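Long-range contact in probable chemoreceptor (Methyl-accepting chemotaxis) transmembrane protein (Rhizobium meliloti, PDB 6D8V), which probably serves as a transmembrane chemotaxis receptor whose sensory domain binds quaternary ammonium compounds such as 1,1-dimethyl-prolinium: residues A[194-202]-A[212-223]. Sequence-based numbering, arbitrary orientation.
Sequences LLSQSGKWL and KEYDGEGVESVK
Trp201 and Tyr214 meet beside a single beta bridge, an instance of how two backbone bonds can set the register for a small apolar core. Trp201 N donates to Lys212 O and Tyr214 N to Gly199 O, each at 2.8 Å, pairing Lys200 with Glu213. The Trp201 CZ2 corner approaches the Tyr214 ring edge at CD2, 3.5 Å away, with the six-membered and phenol rings inclined at 38°. With CG anti to the backbone N (chi1 -175°), Tyr214 sets CD2 and CE2 beside that corner. Its CB lies 3.8 Å from Leu195 CD1, while within 194-202 Leu195 CD2 sits above one indole face, toward its periphery. Leu195 CD1 also reaches Val222 CG1 on helix 219-228, so strand 191-195, the bridge and the helix share one tight cluster. Replacing Trp201 with alanine is likely to leave a gap beside Tyr214 CD2 and strip Leu195 CD2 of its aromatic surface. The outer side is looser and polar: within 212-223, Lys223 NZ salt-bridges Glu213 OE2 (2.7 Å), flanking the Ser198-Gly199 turn, and Lys212 NZ hydrogen-bonds to Glu208 O. The contact thus joins the four-stranded sheet's edge to its helix through two backbone bonds and apolar side chains, the charged groups lying on the solvent side.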
ATOM      1  N   LEU A 194      11.361   1.431  -6.194  1.00 64.55           N
ATOM      2  CA  LEU A 194      10.218   2.242  -5.796  1.00 55.35           C
ATOM      3  C   LEU A 194      10.359   2.660  -4.340  1.00 67.48           C
ATOM      4  O   LEU A 194      10.570   1.806  -3.469  1.00 65.85           O
ATOM      5  CB  LEU A 194       8.920   1.461  -5.999  1.00 61.23           C
ATOM      6  CG  LEU A 194       7.612   2.247  -5.905  1.00 72.55           C
ATOM      7  CD1 LEU A 194       7.446   3.169  -7.113  1.00 46.07           C
ATOM      8  CD2 LEU A 194       6.455   1.271  -5.796  1.00 66.51           C
ATOM      9  N   LEU A 195      10.239   3.966  -4.087  1.00 60.31           N
ATOM     10  CA  LEU A 195      10.316   4.546  -2.752  1.00 63.55           C
ATOM     11  C   LEU A 195       8.948   5.056  -2.324  1.00 68.49           C
ATOM     12  O   LEU A 195       8.111   5.420  -3.154  1.00 70.31           O
ATOM     13  CB  LEU A 195      11.332   5.695  -2.692  1.00 60.41           C
ATOM     14  CG  LEU A 195      12.803   5.301  -2.764  1.00 56.59           C
ATOM     15  CD1 LEU A 195      13.720   6.465  -2.420  1.00 56.20           C
ATOM     16  CD2 LEU A 195      13.048   4.128  -1.834  1.00 65.01           C
ATOM     17  N   SER A 196       8.733   5.090  -1.008  1.00 76.59           N
ATOM     18  CA  SER A 196       7.445   5.482  -0.453  1.00 73.69           C
ATOM     19  C   SER A 196       7.352   6.998  -0.292  1.00 77.51           C
ATOM     20  O   SER A 196       8.229   7.758  -0.714  1.00 63.44           O
ATOM     21  CB  SER A 196       7.207   4.801   0.891  1.00 72.52           C
ATOM     22  OG  SER A 196       7.940   5.453   1.918  1.00 73.08           O
ATOM     23  N   GLN A 197       6.271   7.431   0.361  1.00 85.95           N
ATOM     24  CA  GLN A 197       6.010   8.843   0.620  1.00 70.44           C
ATOM     25  C   GLN A 197       7.161   9.531   1.349  1.00 75.89           C
ATOM     26  O   GLN A 197       7.365  10.742   1.190  1.00 59.92           O
ATOM     27  CB  GLN A 197       4.734   8.962   1.450  1.00 61.05           C
ATOM     28  CG  GLN A 197       3.590   8.087   0.961  1.00 75.93           C
ATOM     29  CD  GLN A 197       3.495   6.754   1.680  1.00 79.02           C
ATOM     30  OE1 GLN A 197       3.979   5.733   1.185  1.00100.78           O
ATOM     31  NE2 GLN A 197       2.849   6.753   2.847  1.00 77.78           N
ATOM     32  N   SER A 198       7.891   8.793   2.185  1.00 77.68           N
ATOM     33  CA  SER A 198       8.976   9.354   2.975  1.00 71.57           C
ATOM     34  C   SER A 198      10.333   8.829   2.534  1.00 74.71           C
ATOM     35  O   SER A 198      11.332   9.041   3.235  1.00 83.33           O
ATOM     36  CB  SER A 198       8.752   9.067   4.459  1.00 76.73           C
ATOM     37  OG  SER A 198       8.661   7.676   4.701  1.00 85.87           O
ATOM     38  N   GLY A 199      10.393   8.150   1.391  1.00 75.87           N
ATOM     39  CA  GLY A 199      11.647   7.608   0.920  1.00 77.90           C
ATOM     40  C   GLY A 199      12.001   6.248   1.481  1.00 77.63           C
ATOM     41  O   GLY A 199      13.158   5.833   1.373  1.00 70.35           O
ATOM     42  N   LYS A 200      11.053   5.549   2.097  1.00 82.38           N
ATOM     43  CA  LYS A 200      11.287   4.173   2.506  1.00 72.27           C
ATOM     44  C   LYS A 200      11.243   3.266   1.277  1.00 70.15           C
ATOM     45  O   LYS A 200      10.560   3.562   0.288  1.00 71.15           O
ATOM     46  CB  LYS A 200      10.230   3.730   3.528  1.00 66.52           C
ATOM     47  CG  LYS A 200       9.980   4.676   4.701  1.00 63.74           C
ATOM     48  CD  LYS A 200      10.643   4.157   5.965  1.00 82.67           C
ATOM     49  CE  LYS A 200      10.003   4.716   7.237  1.00 77.95           C
ATOM     50  NZ  LYS A 200       8.540   4.404   7.327  1.00 90.04           N
ATOM     51  N   TRP A 201      11.974   2.147   1.349  1.00 58.29           N
ATOM     52  CA  TRP A 201      12.054   1.199   0.237  1.00 54.97           C
ATOM     53  C   TRP A 201      10.768   0.382   0.154  1.00 63.03           C
ATOM     54  O   TRP A 201      10.426  -0.340   1.098  1.00 82.77           O
ATOM     55  CB  TRP A 201      13.250   0.267   0.394  1.00 58.14           C
ATOM     56  CG  TRP A 201      14.593   0.865   0.099  1.00 74.76           C
ATOM     57  CD1 TRP A 201      15.462   1.423   1.002  1.00 73.05           C
ATOM     58  CD2 TRP A 201      15.249   0.927  -1.178  1.00 76.73           C
ATOM     59  NE1 TRP A 201      16.615   1.833   0.364  1.00 76.64           N
ATOM     60  CE2 TRP A 201      16.509   1.544  -0.972  1.00 82.69           C
ATOM     61  CE3 TRP A 201      14.897   0.523  -2.470  1.00 56.23           C
ATOM     62  CZ2 TRP A 201      17.412   1.771  -2.017  1.00 58.64           C
ATOM     63  CZ3 TRP A 201      15.801   0.747  -3.505  1.00 69.08           C
ATOM     64  CH2 TRP A 201      17.042   1.363  -3.269  1.00 64.54           C
ATOM     65  N   LEU A 202      10.064   0.493  -0.987  1.00 70.55           N
ATOM     66  CA  LEU A 202       8.899  -0.323  -1.316  1.00 53.31           C
ATOM     67  C   LEU A 202       9.267  -1.491  -2.218  1.00 59.77           C
ATOM     68  O   LEU A 202       8.682  -2.577  -2.104  1.00 65.68           O
ATOM     69  CB  LEU A 202       7.834   0.538  -1.986  1.00 55.76           C
ATOM     70  CG  LEU A 202       7.102   1.511  -1.084  1.00 55.63           C
ATOM     71  CD1 LEU A 202       6.027   2.230  -1.858  1.00 54.82           C
ATOM     72  CD2 LEU A 202       6.504   0.755   0.080  1.00 68.31           C
ATOM     73  N   LYS A 212      12.920   0.283   5.052  1.00 63.99           N
ATOM     74  CA  LYS A 212      13.945   1.179   5.566  1.00 64.55           C
ATOM     75  C   LYS A 212      14.006   2.449   4.725  1.00 63.81           C
ATOM     76  O   LYS A 212      13.610   2.459   3.556  1.00 72.53           O
ATOM     77  CB  LYS A 212      15.308   0.492   5.576  1.00 63.42           C
ATOM     78  CG  LYS A 212      15.353  -0.742   6.451  1.00 84.49           C
ATOM     79  CD  LYS A 212      16.788  -1.226   6.656  1.00104.61           C
ATOM     80  CE  LYS A 212      16.887  -2.380   7.663  1.00 89.54           C
ATOM     81  NZ  LYS A 212      16.348  -3.665   7.144  1.00 68.22           N
ATOM     82  N   GLU A 213      14.504   3.524   5.333  1.00 71.62           N
ATOM     83  CA  GLU A 213      14.613   4.800   4.646  1.00 66.14           C
ATOM     84  C   GLU A 213      15.835   4.814   3.738  1.00 70.91           C
ATOM     85  O   GLU A 213      16.881   4.241   4.051  1.00 94.15           O
ATOM     86  CB  GLU A 213      14.693   5.958   5.643  1.00 78.67           C
ATOM     87  CG  GLU A 213      14.710   7.334   4.988  1.00 99.56           C
ATOM     88  CD  GLU A 213      14.565   8.463   5.989  1.00124.11           C
ATOM     89  OE1 GLU A 213      14.777   8.231   7.199  1.00125.35           O
ATOM     90  OE2 GLU A 213      14.233   9.589   5.561  1.00142.92           O
ATOM     91  N   TYR A 214      15.689   5.469   2.595  1.00 78.49           N
ATOM     92  CA  TYR A 214      16.802   5.589   1.670  1.00 77.68           C
ATOM     93  C   TYR A 214      17.917   6.404   2.307  1.00 74.16           C
ATOM     94  O   TYR A 214      17.681   7.495   2.839  1.00 90.24           O
ATOM     95  CB  TYR A 214      16.337   6.234   0.369  1.00 68.41           C
ATOM     96  CG  TYR A 214      17.394   6.283  -0.704  1.00 74.10           C
ATOM     97  CD1 TYR A 214      18.278   7.352  -0.786  1.00 67.23           C
ATOM     98  CD2 TYR A 214      17.508   5.259  -1.635  1.00 82.50           C
ATOM     99  CE1 TYR A 214      19.248   7.402  -1.765  1.00 70.38           C
ATOM    100  CE2 TYR A 214      18.472   5.295  -2.621  1.00 84.07           C
ATOM    101  CZ  TYR A 214      19.342   6.368  -2.682  1.00 87.24           C
ATOM    102  OH  TYR A 214      20.307   6.403  -3.661  1.00 85.94           O
ATOM    103  N   ASP A 215      19.133   5.857   2.284  1.00 76.49           N
ATOM    104  CA  ASP A 215      20.295   6.624   2.711  1.00105.48           C
ATOM    105  C   ASP A 215      21.518   6.278   1.865  1.00112.77           C
ATOM    106  O   ASP A 215      22.654   6.546   2.285  1.00128.43           O
ATOM    107  CB  ASP A 215      20.576   6.421   4.211  1.00107.86           C
ATOM    108  CG  ASP A 215      21.481   5.248   4.483  1.00130.76           C
ATOM    109  OD1 ASP A 215      21.010   4.091   4.390  1.00142.46           O
ATOM    110  OD2 ASP A 215      22.669   5.484   4.797  1.00140.65           O
ATOM    111  N   GLY A 216      21.307   5.701   0.679  1.00 94.52           N
ATOM    112  CA  GLY A 216      22.386   5.418  -0.244  1.00 90.75           C
ATOM    113  C   GLY A 216      22.994   6.673  -0.829  1.00 99.03           C
ATOM    114  O   GLY A 216      22.807   7.770  -0.297  1.00102.56           O
ATOM    115  N   GLU A 217      23.733   6.524  -1.921  1.00 97.55           N
ATOM    116  CA  GLU A 217      24.256   7.690  -2.614  1.00101.65           C
ATOM    117  C   GLU A 217      23.112   8.541  -3.158  1.00 95.50           C
ATOM    118  O   GLU A 217      22.045   8.036  -3.510  1.00 91.00           O
ATOM    119  CB  GLU A 217      25.198   7.261  -3.738  1.00107.26           C
ATOM    120  CG  GLU A 217      26.388   6.468  -3.227  1.00121.84           C
ATOM    121  CD  GLU A 217      27.510   6.373  -4.234  1.00133.95           C
ATOM    122  OE1 GLU A 217      27.767   5.255  -4.733  1.00136.72           O
ATOM    123  OE2 GLU A 217      28.135   7.416  -4.526  1.00136.67           O
ATOM    124  N   GLY A 218      23.335   9.850  -3.195  1.00103.74           N
ATOM    125  CA  GLY A 218      22.329  10.759  -3.711  1.00 94.84           C
ATOM    126  C   GLY A 218      21.133  10.966  -2.812  1.00 88.49           C
ATOM    127  O   GLY A 218      20.058  11.332  -3.300  1.00 98.32           O
ATOM    128  N   VAL A 219      21.296  10.764  -1.503  1.00 89.98           N
ATOM    129  CA  VAL A 219      20.165  10.817  -0.580  1.00 95.26           C
ATOM    130  C   VAL A 219      19.493  12.190  -0.611  1.00 91.06           C
ATOM    131  O   VAL A 219      18.258  12.293  -0.635  1.00 82.18           O
ATOM    132  CB  VAL A 219      20.633  10.436   0.838  1.00138.05           C
ATOM    133  CG1 VAL A 219      21.629  11.472   1.382  1.00152.94           C
ATOM    134  CG2 VAL A 219      19.450  10.241   1.779  1.00150.09           C
ATOM    135  N   GLU A 220      20.282  13.266  -0.614  1.00 89.44           N
ATOM    136  CA  GLU A 220      19.687  14.597  -0.553  1.00 95.73           C
ATOM    137  C   GLU A 220      18.814  14.870  -1.772  1.00 88.09           C
ATOM    138  O   GLU A 220      17.757  15.503  -1.656  1.00 93.09           O
ATOM    139  CB  GLU A 220      20.774  15.663  -0.417  1.00138.25           C
ATOM    140  CG  GLU A 220      21.087  16.061   1.020  1.00166.23           C
ATOM    141  CD  GLU A 220      20.043  16.990   1.615  1.00175.09           C
ATOM    142  OE1 GLU A 220      19.215  17.529   0.850  1.00173.01           O
ATOM    143  OE2 GLU A 220      20.054  17.181   2.849  1.00177.54           O
ATOM    144  N   SER A 221      19.231  14.401  -2.948  1.00 88.18           N
ATOM    145  CA  SER A 221      18.403  14.603  -4.132  1.00 83.89           C
ATOM    146  C   SER A 221      17.062  13.891  -3.991  1.00 76.65           C
ATOM    147  O   SER A 221      16.027  14.418  -4.410  1.00 71.03           O
ATOM    148  CB  SER A 221      19.148  14.139  -5.383  1.00 86.57           C
ATOM    149  OG  SER A 221      20.205  15.037  -5.699  1.00 76.96           O
ATOM    150  N   VAL A 222      17.054  12.703  -3.381  1.00 94.80           N
ATOM    151  CA  VAL A 222      15.790  12.032  -3.080  1.00 80.91           C
ATOM    152  C   VAL A 222      14.901  12.925  -2.225  1.00 87.95           C
ATOM    153  O   VAL A 222      13.717  13.119  -2.522  1.00 82.01           O
ATOM    154  CB  VAL A 222      16.052  10.681  -2.393  1.00 71.22           C
ATOM    155  CG1 VAL A 222      14.753  10.070  -1.904  1.00 66.74           C
ATOM    156  CG2 VAL A 222      16.757   9.738  -3.350  1.00 69.91           C
ATOM    157  N   LYS A 223      15.458  13.486  -1.146  1.00 96.12           N
ATOM    158  CA  LYS A 223      14.694  14.399  -0.301  1.00 95.64           C
ATOM    159  C   LYS A 223      14.228  15.630  -1.073  1.00102.16           C
ATOM    160  O   LYS A 223      13.109  16.121  -0.846  1.00 82.87           O
ATOM    161  CB  LYS A 223      15.527  14.804   0.917  1.00102.09           C
ATOM    162  CG  LYS A 223      15.959  13.619   1.789  1.00122.08           C
ATOM    163  CD  LYS A 223      14.778  12.710   2.135  1.00134.26           C
ATOM    164  CE  LYS A 223      15.206  11.424   2.846  1.00130.76           C
ATOM    165  NZ  LYS A 223      14.056  10.488   3.036  1.00121.58           N
TER